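PDB 6J31: kcn28 from Kitasatospora, which is of unknown function but has a two-domain, GT-B-like fold whose C-terminal part belongs to the erythromycin biosynthesis protein CIII-like family. Local coordinates for residues 9-14 and 35-40; 185-190 and 203-208; 240-245 and 343-348. All coordinates share one frame; numbering follows the deposited sequence.

Contact 1 of 3, residues 9-14 and 35-40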
ATOM      1  N   MET A   9       2.576  -2.440  17.953  1.00 30.15           N
ATOM      2  CA  MET A   9       2.297  -2.466  16.527  1.00 29.79           C
ATOM      3  C   MET A   9       2.621  -3.855  15.990  1.00 29.15           C
ATOM      4  O   MET A   9       3.614  -4.468  16.394  1.00 28.08           O
ATOM      5  CB  MET A   9       3.125  -1.401  15.801  1.00 31.95           C
ATOM      6  CG  MET A   9       3.023  -1.425  14.284  1.00 36.54           C
ATOM      7  SD  MET A   9       1.374  -1.068  13.662  1.00 37.89           S
ATOM      8  CE  MET A   9       1.618  -1.306  11.903  1.00 33.69           C
ATOM      9  N   VAL A  10       1.748  -4.376  15.129  1.00 28.07           N
ATOM     10  CA  VAL A  10       1.941  -5.678  14.498  1.00 28.98           C
ATOM     11  C   VAL A  10       1.712  -5.521  13.001  1.00 29.84           C
ATOM     12  O   VAL A  10       0.718  -4.921  12.580  1.00 30.57           O
ATOM     13  CB  VAL A  10       0.993  -6.753  15.073  1.00 27.26           C
ATOM     14  CG1 VAL A  10       1.375  -8.136  14.554  1.00 25.04           C
ATOM     15  CG2 VAL A  10       0.986  -6.728  16.602  1.00 27.71           C
ATOM     16  N   SER A  11       2.624  -6.058  12.200  1.00 29.18           N
ATOM     17  CA  SER A  11       2.457  -6.038  10.755  1.00 27.91           C
ATOM     18  C   SER A  11       3.084  -7.298  10.177  1.00 28.56           C
ATOM     19  O   SER A  11       3.423  -8.236  10.902  1.00 27.74           O
ATOM     20  CB  SER A  11       3.044  -4.773  10.123  1.00 26.57           C
ATOM     21  OG  SER A  11       2.638  -4.677   8.765  1.00 25.31           O
ATOM     22  N   VAL A  12       3.208  -7.317   8.854  1.00 28.04           N
ATOM     23  CA  VAL A  12       3.707  -8.476   8.122  1.00 28.46           C
ATOM     24  C   VAL A  12       4.867  -8.018   7.250  1.00 29.02           C
ATOM     25  O   VAL A  12       5.003  -6.820   6.952  1.00 28.60           O
ATOM     26  CB  VAL A  12       2.590  -9.124   7.271  1.00 29.30           C
ATOM     27  CG1 VAL A  12       1.407  -9.502   8.154  1.00 30.66           C
ATOM     28  CG2 VAL A  12       2.159  -8.176   6.163  1.00 30.96           C
ATOM     29  N   PRO A  13       5.723  -8.948   6.811  1.00 30.57           N
ATOM     30  CA  PRO A  13       6.886  -8.553   6.001  1.00 31.47           C
ATOM     31  C   PRO A  13       6.567  -8.181   4.558  1.00 34.64           C
ATOM     32  O   PRO A  13       7.458  -7.655   3.876  1.00 34.22           O
ATOM     33  CB  PRO A  13       7.782  -9.800   6.060  1.00 30.47           C
ATOM     34  CG  PRO A  13       6.826 -10.925   6.243  1.00 29.36           C
ATOM     35  CD  PRO A  13       5.755 -10.386   7.145  1.00 29.55           C
ATOM     36  N   SER A  14       5.345  -8.417   4.073  1.00 39.85           N
ATOM     37  CA  SER A  14       4.992  -8.037   2.708  1.00 44.78           C
ATOM     38  C   SER A  14       5.209  -6.541   2.497  1.00 49.23           C
ATOM     39  O   SER A  14       4.973  -5.731   3.397  1.00 48.70           O
ATOM     40  CB  SER A  14       3.541  -8.412   2.412  1.00 45.26           C
ATOM     41  OG  SER A  14       3.312  -9.790   2.654  1.00 44.90           O
ATOM     42  N   VAL A  35       6.897   1.763  22.412  1.00 31.65           N
ATOM     43  CA  VAL A  35       6.296   1.132  21.246  1.00 29.99           C
ATOM     44  C   VAL A  35       7.061  -0.148  20.944  1.00 31.51           C
ATOM     45  O   VAL A  35       8.286  -0.123  20.766  1.00 32.19           O
ATOM     46  CB  VAL A  35       6.290   2.071  20.030  1.00 28.61           C
ATOM     47  CG1 VAL A  35       5.562   1.417  18.864  1.00 27.36           C
ATOM     48  CG2 VAL A  35       5.642   3.390  20.393  1.00 28.47           C
ATOM     49  N   THR A  36       6.349  -1.267  20.918  1.00 31.19           N
ATOM     50  CA  THR A  36       6.900  -2.524  20.438  1.00 30.83           C
ATOM     51  C   THR A  36       6.301  -2.816  19.071  1.00 33.16           C
ATOM     52  O   THR A  36       5.146  -2.470  18.801  1.00 32.86           O
ATOM     53  CB  THR A  36       6.624  -3.683  21.404  1.00 30.17           C
ATOM     54  OG1 THR A  36       5.216  -3.810  21.636  1.00 28.15           O
ATOM     55  CG2 THR A  36       7.338  -3.433  22.734  1.00 24.86           C
ATOM     56  N   TYR A  37       7.103  -3.413  18.194  1.00 32.91           N
ATOM     57  CA  TYR A  37       6.706  -3.659  16.813  1.00 31.16           C
ATOM     58  C   TYR A  37       6.982  -5.123  16.494  1.00 31.16           C
ATOM     59  O   TYR A  37       8.143  -5.529  16.374  1.00 32.88           O
ATOM     60  CB  TYR A  37       7.454  -2.718  15.866  1.00 29.47           C
ATOM     61  CG  TYR A  37       6.902  -2.630  14.461  1.00 29.13           C
ATOM     62  CD1 TYR A  37       6.134  -3.654  13.915  1.00 27.87           C
ATOM     63  CD2 TYR A  37       7.139  -1.508  13.681  1.00 29.43           C
ATOM     64  CE1 TYR A  37       5.634  -3.565  12.633  1.00 27.96           C
ATOM     65  CE2 TYR A  37       6.641  -1.411  12.398  1.00 28.95           C
ATOM     66  CZ  TYR A  37       5.889  -2.440  11.881  1.00 28.66           C
ATOM     67  OH  TYR A  37       5.390  -2.341  10.602  1.00 30.90           O
ATOM     68  N   ALA A  38       5.917  -5.904  16.347  1.00 28.89           N
ATOM     69  CA  ALA A  38       6.025  -7.320  16.031  1.00 28.05           C
ATOM     70  C   ALA A  38       6.007  -7.503  14.520  1.00 29.99           C
ATOM     71  O   ALA A  38       5.062  -7.075  13.849  1.00 30.76           O
ATOM     72  CB  ALA A  38       4.891  -8.111  16.681  1.00 28.91           C
ATOM     73  N   ASN A  39       7.053  -8.129  13.989  1.00 29.77           N
ATOM     74  CA  ASN A  39       7.120  -8.412  12.565  1.00 29.29           C
ATOM     75  C   ASN A  39       8.191  -9.468  12.329  1.00 31.15           C
ATOM     76  O   ASN A  39       8.973  -9.799  13.223  1.00 31.42           O
ATOM     77  CB  ASN A  39       7.397  -7.141  11.760  1.00 28.29           C
ATOM     78  CG  ASN A  39       6.755  -7.178  10.392  1.00 28.25           C
ATOM     79  OD1 ASN A  39       6.624  -8.241   9.781  1.00 28.45           O
ATOM     80  ND2 ASN A  39       6.315  -6.019   9.916  1.00 24.58           N
ATOM     81  N   ASP A  40       8.216  -9.986  11.106  1.00 32.59           N
ATOM     82  CA  ASP A  40       9.202 -10.989  10.734  1.00 33.61           C
ATOM     83  C   ASP A  40      10.603 -10.378  10.759  1.00 32.00           C
ATOM     84  O   ASP A  40      10.777  -9.209  10.410  1.00 30.02           O
ATOM     85  CB  ASP A  40       8.884 -11.549   9.348  1.00 36.26           C
ATOM     86  CG  ASP A  40       9.756 -12.739   8.974  1.00 37.84           C
ATOM     87  OD1 ASP A  40      10.949 -12.527   8.667  1.00 38.68           O
ATOM     88  OD2 ASP A  40       9.248 -13.885   8.973  1.00 38.50           O
TER
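Met9 and Tyr37 lie side by side on one face of a parallel pair of strands, the two strands of the beta-alpha-beta unit formed by strand 6-10, helix 22-30 and strand 34-39. Backbone bonds alternate across the pair: Met9 N donates to Thr36 O, Ala38 N donates to Met9 O at 2.7 Å, and Ser11 N reaches Ala38 O, the last backbone-to-backbone bond of the pair.

The Met9 side chain can be followed outward along the phenol. Its CB passes 3.8 Å from Thr36 O. With CG anti to the backbone N (chi1 174°), the next methylene settles over the middle of the ring, CG lying 3.7 Å from the Tyr37 centroid and 9° off the ring normal, a CH-pi contact. A bend at chi2 (64°) then lifts SD higher above the same face, 5.2 Å from the Tyr37 centroid, as a distant Met-aromatic contact. The terminal CE comes back down toward the phenol oxygen, 4.1 Å from Tyr37 OH. Ser11 CB meets the ring differently, at its edge and 3.4 Å from Tyr37 OH, a buried hydroxyl with no hydrogen-bond partner in the model. Ser11 OG instead bonds to the carbonyl of His17, a residue of the pocket that holds the bound ligand.

On the other face, the Val10 methyls pack on Ala38 CB, and Leu92 of helix 74-96 covers both residues. Where the strands end, the Asn39 amide takes over from the backbone: ND2 makes a weak bond to Val12 O, 3.3 Å away. Its other arm, OD1, rests against the Val12-Pro13 peptide while accepting Asp40 N at 2.7 Å, in the carbonyl plane on a lone pair.

Contact 2 of 3, residues 185-190 and 203-208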
ATOM      1  N   SER A 185     -10.358   1.781  12.827  1.00 29.25           N
ATOM      2  CA  SER A 185      -9.420   1.660  11.724  1.00 28.52           C
ATOM      3  C   SER A 185      -8.914   3.026  11.307  1.00 28.51           C
ATOM      4  O   SER A 185      -9.695   3.971  11.167  1.00 30.07           O
ATOM      5  CB  SER A 185     -10.065   0.951  10.533  1.00 27.13           C
ATOM      6  OG  SER A 185      -9.197   0.964   9.417  1.00 26.94           O
ATOM      7  N   LEU A 186      -7.605   3.117  11.108  1.00 28.42           N
ATOM      8  CA  LEU A 186      -6.975   4.288  10.516  1.00 28.78           C
ATOM      9  C   LEU A 186      -6.650   3.921   9.076  1.00 27.81           C
ATOM     10  O   LEU A 186      -5.796   3.064   8.826  1.00 26.36           O
ATOM     11  CB  LEU A 186      -5.720   4.697  11.285  1.00 29.84           C
ATOM     12  CG  LEU A 186      -5.923   5.117  12.741  1.00 31.10           C
ATOM     13  CD1 LEU A 186      -4.596   5.474  13.378  1.00 30.22           C
ATOM     14  CD2 LEU A 186      -6.894   6.278  12.833  1.00 32.31           C
ATOM     15  N   VAL A 187      -7.358   4.537   8.135  1.00 25.71           N
ATOM     16  CA  VAL A 187      -7.184   4.251   6.717  1.00 25.50           C
ATOM     17  C   VAL A 187      -6.187   5.268   6.179  1.00 27.71           C
ATOM     18  O   VAL A 187      -6.482   6.464   6.106  1.00 28.15           O
ATOM     19  CB  VAL A 187      -8.516   4.309   5.961  1.00 25.98           C
ATOM     20  CG1 VAL A 187      -8.356   3.768   4.549  1.00 26.02           C
ATOM     21  CG2 VAL A 187      -9.587   3.537   6.715  1.00 25.60           C
ATOM     22  N   LEU A 188      -5.014   4.794   5.776  1.00 29.49           N
ATOM     23  CA  LEU A 188      -3.906   5.675   5.423  1.00 31.70           C
ATOM     24  C   LEU A 188      -3.994   6.151   3.980  1.00 33.28           C
ATOM     25  O   LEU A 188      -2.986   6.215   3.275  1.00 33.92           O
ATOM     26  CB  LEU A 188      -2.598   4.937   5.681  1.00 32.10           C
ATOM     27  CG  LEU A 188      -2.283   4.680   7.161  1.00 31.07           C
ATOM     28  CD1 LEU A 188      -0.798   4.418   7.395  1.00 29.83           C
ATOM     29  CD2 LEU A 188      -2.789   5.818   8.042  1.00 30.67           C
ATOM     30  N   VAL A 189      -5.199   6.458   3.507  1.00 34.05           N
ATOM     31  CA  VAL A 189      -5.412   7.037   2.181  1.00 35.35           C
ATOM     32  C   VAL A 189      -6.401   8.185   2.322  1.00 34.40           C
ATOM     33  O   VAL A 189      -7.185   8.231   3.283  1.00 32.08           O
ATOM     34  CB  VAL A 189      -5.928   5.984   1.168  1.00 38.09           C
ATOM     35  CG1 VAL A 189      -5.068   4.728   1.181  1.00 40.25           C
ATOM     36  CG2 VAL A 189      -7.370   5.627   1.452  1.00 38.78           C
ATOM     37  N   PRO A 190      -6.364   9.153   1.408  1.00 35.80           N
ATOM     38  CA  PRO A 190      -7.398  10.196   1.405  1.00 36.54           C
ATOM     39  C   PRO A 190      -8.732   9.627   0.948  1.00 36.92           C
ATOM     40  O   PRO A 190      -8.797   8.598   0.274  1.00 36.37           O
ATOM     41  CB  PRO A 190      -6.866  11.228   0.407  1.00 36.31           C
ATOM     42  CG  PRO A 190      -5.946  10.455  -0.480  1.00 36.19           C
ATOM     43  CD  PRO A 190      -5.338   9.386   0.378  1.00 35.32           C
ATOM     44  N   LYS A 203     -17.646   6.479  11.637  1.00 31.78           N
ATOM     45  CA  LYS A 203     -17.582   6.215  13.068  1.00 34.32           C
ATOM     46  C   LYS A 203     -16.549   5.144  13.366  1.00 33.55           C
ATOM     47  O   LYS A 203     -15.932   5.147  14.436  1.00 34.21           O
ATOM     48  CB  LYS A 203     -18.951   5.765  13.568  1.00 38.06           C
ATOM     49  CG  LYS A 203     -19.971   6.869  13.751  1.00 42.99           C
ATOM     50  CD  LYS A 203     -21.215   6.295  14.391  1.00 45.94           C
ATOM     51  CE  LYS A 203     -21.758   5.176  13.515  1.00 48.41           C
ATOM     52  NZ  LYS A 203     -22.868   4.429  14.166  1.00 53.66           N
ATOM     53  N   ARG A 204     -16.352   4.229  12.422  1.00 33.40           N
ATOM     54  CA  ARG A 204     -15.444   3.098  12.528  1.00 32.64           C
ATOM     55  C   ARG A 204     -14.128   3.310  11.790  1.00 31.04           C
ATOM     56  O   ARG A 204     -13.066   2.985  12.329  1.00 32.61           O
ATOM     57  CB  ARG A 204     -16.145   1.844  11.995  1.00 32.46           C
ATOM     58  CG  ARG A 204     -15.371   0.566  12.150  1.00 33.01           C
ATOM     59  CD  ARG A 204     -16.118  -0.589  11.497  1.00 32.92           C
ATOM     60  NE  ARG A 204     -17.430  -0.798  12.098  1.00 32.78           N
ATOM     61  CZ  ARG A 204     -17.649  -1.577  13.151  1.00 34.86           C
ATOM     62  NH1 ARG A 204     -16.642  -2.215  13.729  1.00 35.68           N
ATOM     63  NH2 ARG A 204     -18.876  -1.712  13.632  1.00 36.16           N
ATOM     64  N   PHE A 205     -14.170   3.842  10.570  1.00 30.00           N
ATOM     65  CA  PHE A 205     -12.988   4.062   9.746  1.00 29.60           C
ATOM     66  C   PHE A 205     -12.682   5.554   9.697  1.00 31.87           C
ATOM     67  O   PHE A 205     -13.587   6.367   9.489  1.00 31.82           O
ATOM     68  CB  PHE A 205     -13.198   3.538   8.319  1.00 29.73           C
ATOM     69  CG  PHE A 205     -13.459   2.052   8.228  1.00 28.81           C
ATOM     70  CD1 PHE A 205     -12.410   1.159   8.064  1.00 28.41           C
ATOM     71  CD2 PHE A 205     -14.750   1.554   8.263  1.00 28.60           C
ATOM     72  CE1 PHE A 205     -12.642  -0.203   7.968  1.00 28.16           C
ATOM     73  CE2 PHE A 205     -14.995   0.193   8.164  1.00 27.26           C
ATOM     74  CZ  PHE A 205     -13.940  -0.688   8.016  1.00 28.63           C
ATOM     75  N   THR A 206     -11.415   5.918   9.886  1.00 31.91           N
ATOM     76  CA  THR A 206     -10.977   7.304   9.761  1.00 30.59           C
ATOM     77  C   THR A 206     -10.014   7.419   8.589  1.00 30.22           C
ATOM     78  O   THR A 206      -8.989   6.732   8.557  1.00 31.61           O
ATOM     79  CB  THR A 206     -10.308   7.802  11.042  1.00 30.44           C
ATOM     80  OG1 THR A 206     -11.255   7.800  12.115  1.00 31.00           O
ATOM     81  CG2 THR A 206      -9.783   9.220  10.849  1.00 30.70           C
ATOM     82  N   PHE A 207     -10.335   8.295   7.640  1.00 31.27           N
ATOM     83  CA  PHE A 207      -9.456   8.542   6.502  1.00 32.56           C
ATOM     84  C   PHE A 207      -8.359   9.503   6.941  1.00 33.97           C
ATOM     85  O   PHE A 207      -8.621  10.677   7.220  1.00 34.98           O
ATOM     86  CB  PHE A 207     -10.243   9.087   5.315  1.00 30.64           C
ATOM     87  CG  PHE A 207     -11.222   8.100   4.747  1.00 31.01           C
ATOM     88  CD1 PHE A 207     -10.772   6.960   4.102  1.00 29.47           C
ATOM     89  CD2 PHE A 207     -12.589   8.311   4.853  1.00 31.88           C
ATOM     90  CE1 PHE A 207     -11.663   6.045   3.581  1.00 31.14           C
ATOM     91  CE2 PHE A 207     -13.487   7.400   4.329  1.00 30.99           C
ATOM     92  CZ  PHE A 207     -13.024   6.266   3.691  1.00 31.87           C
ATOM     93  N   ILE A 208      -7.133   8.997   7.022  1.00 32.59           N
ATOM     94  CA  ILE A 208      -6.022   9.756   7.583  1.00 31.57           C
ATOM     95  C   ILE A 208      -5.205  10.395   6.468  1.00 31.23           C
ATOM     96  O   ILE A 208      -4.620  11.470   6.647  1.00 29.57           O
ATOM     97  CB  ILE A 208      -5.151   8.847   8.474  1.00 29.82           C
ATOM     98  CG1 ILE A 208      -5.934   8.433   9.717  1.00 29.30           C
ATOM     99  CG2 ILE A 208      -3.850   9.532   8.876  1.00 25.60           C
ATOM    100  CD1 ILE A 208      -6.148   9.561  10.704  1.00 28.22           C
TER
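Ser185 opens the pairing with its backbone N, which donates to Arg204 O at 3.0 Å in a bent bond (137° at the hydrogen). Its CB presses against Phe205, 3.4 Å from CD1, while the hydroxyl is bonded to Gln126 OE1 on the neighbouring strand. The Ser185 carbonyl accepts Thr206 N.

Leu186 turns to the other face, which it shares with Thr206. Its CD2 reaches along the sheet to Ile208, 3.9 Å from CG1, and Leu389 of helix 382-391 lies against both Leu186 and Thr206. The strands belong to the parallel, Rossmann-like sheet of the N-terminal half, where 185-187 sits between 124-128 and 205-207, the latter at one edge of the sheet; the link joining this last pair is irregular, without the helix of a classical crossover.

Val187 stands on the same face as Phe205 and Phe207 and touches both rings. CG1 is anti to the backbone N (chi1 -170°), leaving CG2 to meet the edge of the Phe205 ring, 3.9 Å from CD1, while CB lies 3.9 Å from Phe207 CD1, with the two side chains pointing the same way. Its N donates to Thr206 O, and its carbonyl takes a nearly straight bond from Ile208 N at 2.8 Å (174°), together with a weak one from Val189 N.

Leu188 departs from the strand, yet its CD2 still lies alongside Ile208, 3.9 Å from CB. Val189 contributes its carbonyl, whose O sits near the plane of the Phe207 ring at the edge and 3.8 Å from Phe207 CB.

Contact 3 of 3, residues 240-245 and 343-348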
ATOM      1  N   THR A 240       7.966  -6.635 -11.724  1.00140.22           N
ATOM      2  CA  THR A 240       8.228  -5.754 -12.857  1.00133.95           C
ATOM      3  C   THR A 240       8.857  -6.504 -14.035  1.00130.04           C
ATOM      4  O   THR A 240       9.848  -6.040 -14.607  1.00129.12           O
ATOM      5  CB  THR A 240       9.121  -4.584 -12.435  1.00131.56           C
ATOM      6  OG1 THR A 240       9.969  -4.218 -13.529  1.00126.31           O
ATOM      7  CG2 THR A 240       9.967  -4.957 -11.224  1.00131.32           C
ATOM      8  N   ASN A 241       8.305  -7.655 -14.409  1.00127.01           N
ATOM      9  CA  ASN A 241       8.929  -8.533 -15.404  1.00123.54           C
ATOM     10  C   ASN A 241       8.346  -8.300 -16.802  1.00119.62           C
ATOM     11  O   ASN A 241       7.865  -9.216 -17.474  1.00120.95           O
ATOM     12  CB  ASN A 241       8.776  -9.994 -14.979  1.00123.72           C
ATOM     13  CG  ASN A 241       7.359 -10.330 -14.528  1.00123.46           C
ATOM     14  OD1 ASN A 241       7.162 -10.885 -13.447  1.00122.75           O
ATOM     15  ND2 ASN A 241       6.371  -9.984 -15.345  1.00123.68           N
ATOM     16  N   GLN A 242       8.408  -7.036 -17.251  1.00114.08           N
ATOM     17  CA  GLN A 242       7.920  -6.627 -18.574  1.00109.33           C
ATOM     18  C   GLN A 242       9.009  -5.900 -19.361  1.00103.98           C
ATOM     19  O   GLN A 242       9.016  -4.671 -19.439  1.00104.12           O
ATOM     20  CB  GLN A 242       6.668  -5.757 -18.436  1.00110.08           C
ATOM     21  CG  GLN A 242       5.556  -6.406 -17.656  1.00110.46           C
ATOM     22  CD  GLN A 242       5.030  -7.625 -18.386  1.00111.18           C
ATOM     23  OE1 GLN A 242       4.957  -7.637 -19.617  1.00111.23           O
ATOM     24  NE2 GLN A 242       4.676  -8.662 -17.638  1.00111.50           N
ATOM     25  N   LEU A 243       9.881  -6.671 -20.005  1.00 99.00           N
ATOM     26  CA  LEU A 243      10.882  -6.124 -20.914  1.00 94.46           C
ATOM     27  C   LEU A 243      10.238  -5.661 -22.220  1.00 89.69           C
ATOM     28  O   LEU A 243      10.658  -4.633 -22.766  1.00 89.97           O
ATOM     29  CB  LEU A 243      11.994  -7.138 -21.200  1.00 95.42           C
ATOM     30  CG  LEU A 243      13.264  -6.578 -21.861  1.00 96.72           C
ATOM     31  CD1 LEU A 243      13.750  -5.306 -21.173  1.00 96.87           C
ATOM     32  CD2 LEU A 243      14.373  -7.622 -21.903  1.00 97.31           C
ATOM     33  N   PRO A 244       9.248  -6.382 -22.776  1.00 84.98           N
ATOM     34  CA  PRO A 244       8.604  -5.865 -23.997  1.00 82.77           C
ATOM     35  C   PRO A 244       7.978  -4.494 -23.807  1.00 80.74           C
ATOM     36  O   PRO A 244       8.081  -3.645 -24.702  1.00 80.93           O
ATOM     37  CB  PRO A 244       7.552  -6.935 -24.317  1.00 82.68           C
ATOM     38  CG  PRO A 244       8.099  -8.171 -23.729  1.00 83.16           C
ATOM     39  CD  PRO A 244       8.784  -7.750 -22.471  1.00 83.64           C
ATOM     40  N   PHE A 245       7.334  -4.251 -22.662  1.00 78.95           N
ATOM     41  CA  PHE A 245       6.804  -2.918 -22.391  1.00 77.97           C
ATOM     42  C   PHE A 245       7.933  -1.906 -22.242  1.00 78.50           C
ATOM     43  O   PHE A 245       7.816  -0.765 -22.706  1.00 78.00           O
ATOM     44  CB  PHE A 245       5.917  -2.932 -21.147  1.00 76.88           C
ATOM     45  CG  PHE A 245       5.395  -1.572 -20.763  1.00 76.20           C
ATOM     46  CD1 PHE A 245       4.387  -0.968 -21.497  1.00 75.86           C
ATOM     47  CD2 PHE A 245       5.911  -0.902 -19.667  1.00 76.19           C
ATOM     48  CE1 PHE A 245       3.912   0.284 -21.149  1.00 75.81           C
ATOM     49  CE2 PHE A 245       5.434   0.346 -19.312  1.00 76.42           C
ATOM     50  CZ  PHE A 245       4.437   0.941 -20.055  1.00 76.32           C
ATOM     51  N   ILE A 343      -3.981   2.503 -19.258  1.00 62.56           N
ATOM     52  CA  ILE A 343      -3.540   1.709 -20.400  1.00 63.90           C
ATOM     53  C   ILE A 343      -3.394   0.252 -19.977  1.00 69.44           C
ATOM     54  O   ILE A 343      -3.314  -0.071 -18.790  1.00 68.23           O
ATOM     55  CB  ILE A 343      -2.206   2.206 -21.001  1.00 60.39           C
ATOM     56  CG1 ILE A 343      -1.054   1.944 -20.030  1.00 58.50           C
ATOM     57  CG2 ILE A 343      -2.288   3.679 -21.361  1.00 60.12           C
ATOM     58  CD1 ILE A 343       0.301   2.282 -20.602  1.00 57.43           C
ATOM     59  N   ASP A 344      -3.368  -0.631 -20.973  1.00 76.86           N
ATOM     60  CA  ASP A 344      -3.106  -2.053 -20.775  1.00 83.14           C
ATOM     61  C   ASP A 344      -1.748  -2.384 -21.381  1.00 88.15           C
ATOM     62  O   ASP A 344      -1.530  -2.157 -22.576  1.00 88.86           O
ATOM     63  CB  ASP A 344      -4.200  -2.919 -21.404  1.00 84.69           C
ATOM     64  CG  ASP A 344      -4.104  -4.389 -20.992  1.00 85.57           C
ATOM     65  OD1 ASP A 344      -3.009  -4.853 -20.611  1.00 85.53           O
ATOM     66  OD2 ASP A 344      -5.137  -5.090 -21.057  1.00 86.12           O
ATOM     67  N   ILE A 345      -0.844  -2.922 -20.556  1.00 91.93           N
ATOM     68  CA  ILE A 345       0.512  -3.228 -21.007  1.00 96.02           C
ATOM     69  C   ILE A 345       0.495  -4.222 -22.161  1.00 97.04           C
ATOM     70  O   ILE A 345       1.326  -4.143 -23.075  1.00 98.25           O
ATOM     71  CB  ILE A 345       1.355  -3.745 -19.824  1.00 97.93           C
ATOM     72  CG1 ILE A 345       2.126  -2.595 -19.180  1.00 99.03           C
ATOM     73  CG2 ILE A 345       2.305  -4.858 -20.257  1.00 98.40           C
ATOM     74  CD1 ILE A 345       3.048  -3.039 -18.084  1.00 99.24           C
ATOM     75  N   ALA A 346      -0.456  -5.159 -22.152  1.00 95.99           N
ATOM     76  CA  ALA A 346      -0.526  -6.159 -23.211  1.00 94.50           C
ATOM     77  C   ALA A 346      -0.842  -5.521 -24.560  1.00 92.10           C
ATOM     78  O   ALA A 346      -0.225  -5.866 -25.574  1.00 93.09           O
ATOM     79  CB  ALA A 346      -1.570  -7.219 -22.863  1.00 94.71           C
ATOM     80  N   THR A 347      -1.796  -4.594 -24.596  1.00 88.29           N
ATOM     81  CA  THR A 347      -2.308  -4.058 -25.848  1.00 85.89           C
ATOM     82  C   THR A 347      -1.836  -2.643 -26.163  1.00 84.25           C
ATOM     83  O   THR A 347      -2.236  -2.097 -27.196  1.00 84.25           O
ATOM     84  CB  THR A 347      -3.841  -4.103 -25.841  1.00 85.72           C
ATOM     85  OG1 THR A 347      -4.351  -3.020 -25.052  1.00 85.29           O
ATOM     86  CG2 THR A 347      -4.329  -5.420 -25.262  1.00 85.90           C
ATOM     87  N   VAL A 348      -1.010  -2.027 -25.314  1.00 82.91           N
ATOM     88  CA  VAL A 348      -0.604  -0.645 -25.546  1.00 81.35           C
ATOM     89  C   VAL A 348       0.338  -0.563 -26.745  1.00 81.33           C
ATOM     90  O   VAL A 348       1.226  -1.406 -26.929  1.00 81.31           O
ATOM     91  CB  VAL A 348       0.026  -0.036 -24.279  1.00 80.01           C
ATOM     92  CG1 VAL A 348       1.263  -0.816 -23.839  1.00 79.54           C
ATOM     93  CG2 VAL A 348       0.339   1.442 -24.495  1.00 79.57           C
TER
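Phe245 and Ile345 carry the contact, and its main component is apolar. The Ile345 side chain lies across one face of the phenyl ring at about a right angle to the Phe245 side chain. Its CG1 stands 3.8 Å from the Phe245 centroid and 18° off the ring normal, displaced toward the rim above CD1, which makes this a CH-pi contact. Farther out, Ile345 CD1 continues across the same ring, 3.9 Å from Phe245 CG. The phenyl group reaches the loop because its CG is anti to the backbone N (chi1 177°), extending away from the first turn of helix 243-253.

Two further aliphatic groups touch the ring. Val348 CG1 comes in at the edge, near the ring plane, 3.9 Å from Phe245 CD1, so that face and edge are gripped by residues three apart in one loop. Ile343 CD1 approaches more loosely and obliquely, 4.2 Å from Phe245 CE1.

Polar groups play a lesser part between the segments. Gln242, at the N-cap position of the helix, curls its bent side chain toward the loop, and its OE1 touches the Ile345 CG2 methyl at 3.9 Å. Within 343-348 an Asx turn shapes the loop: Ala346 N donates to Asp344 OD1 at 3.0 Å, approaching 45° out of the carboxylate plane, and a weak backbone bond from Val348 N to Asp344 O closes the same bend. The turn brings Ile345 and Val348 round to the same phenyl ring.

The helix start follows strand 229-234 of the C-terminal sheet, and the loop leaves 340-342, a strand at one edge of that sheet. Ile345 also packs on Leu235, Ala321 and Gln323, while Ile343 and Val348 both rest on Leu353 of helix 350-362.

Along the chain the three contacts follow in series, each closing before the next opens. Contacts 1 and 2 belong to one parallel sheet, the N-terminal one, where strands 103-107 and 124-128 separate their strand pairs; their centres lie 20 Å apart and their nearest atoms about 8 Å. Contact 3 lies beside the second parallel sheet, in a helix start and a loop that follow its strands 229-234 and 340-342, across the chain's centre from the others, its own centre 34 Å from contact 1 and 33 Å from contact 2. The set thus samples both halves of a GT-B-like architecture. The bound ligand lies near contacts 1 and 2, and its pocket draws on both halves, from His17 to Asn325.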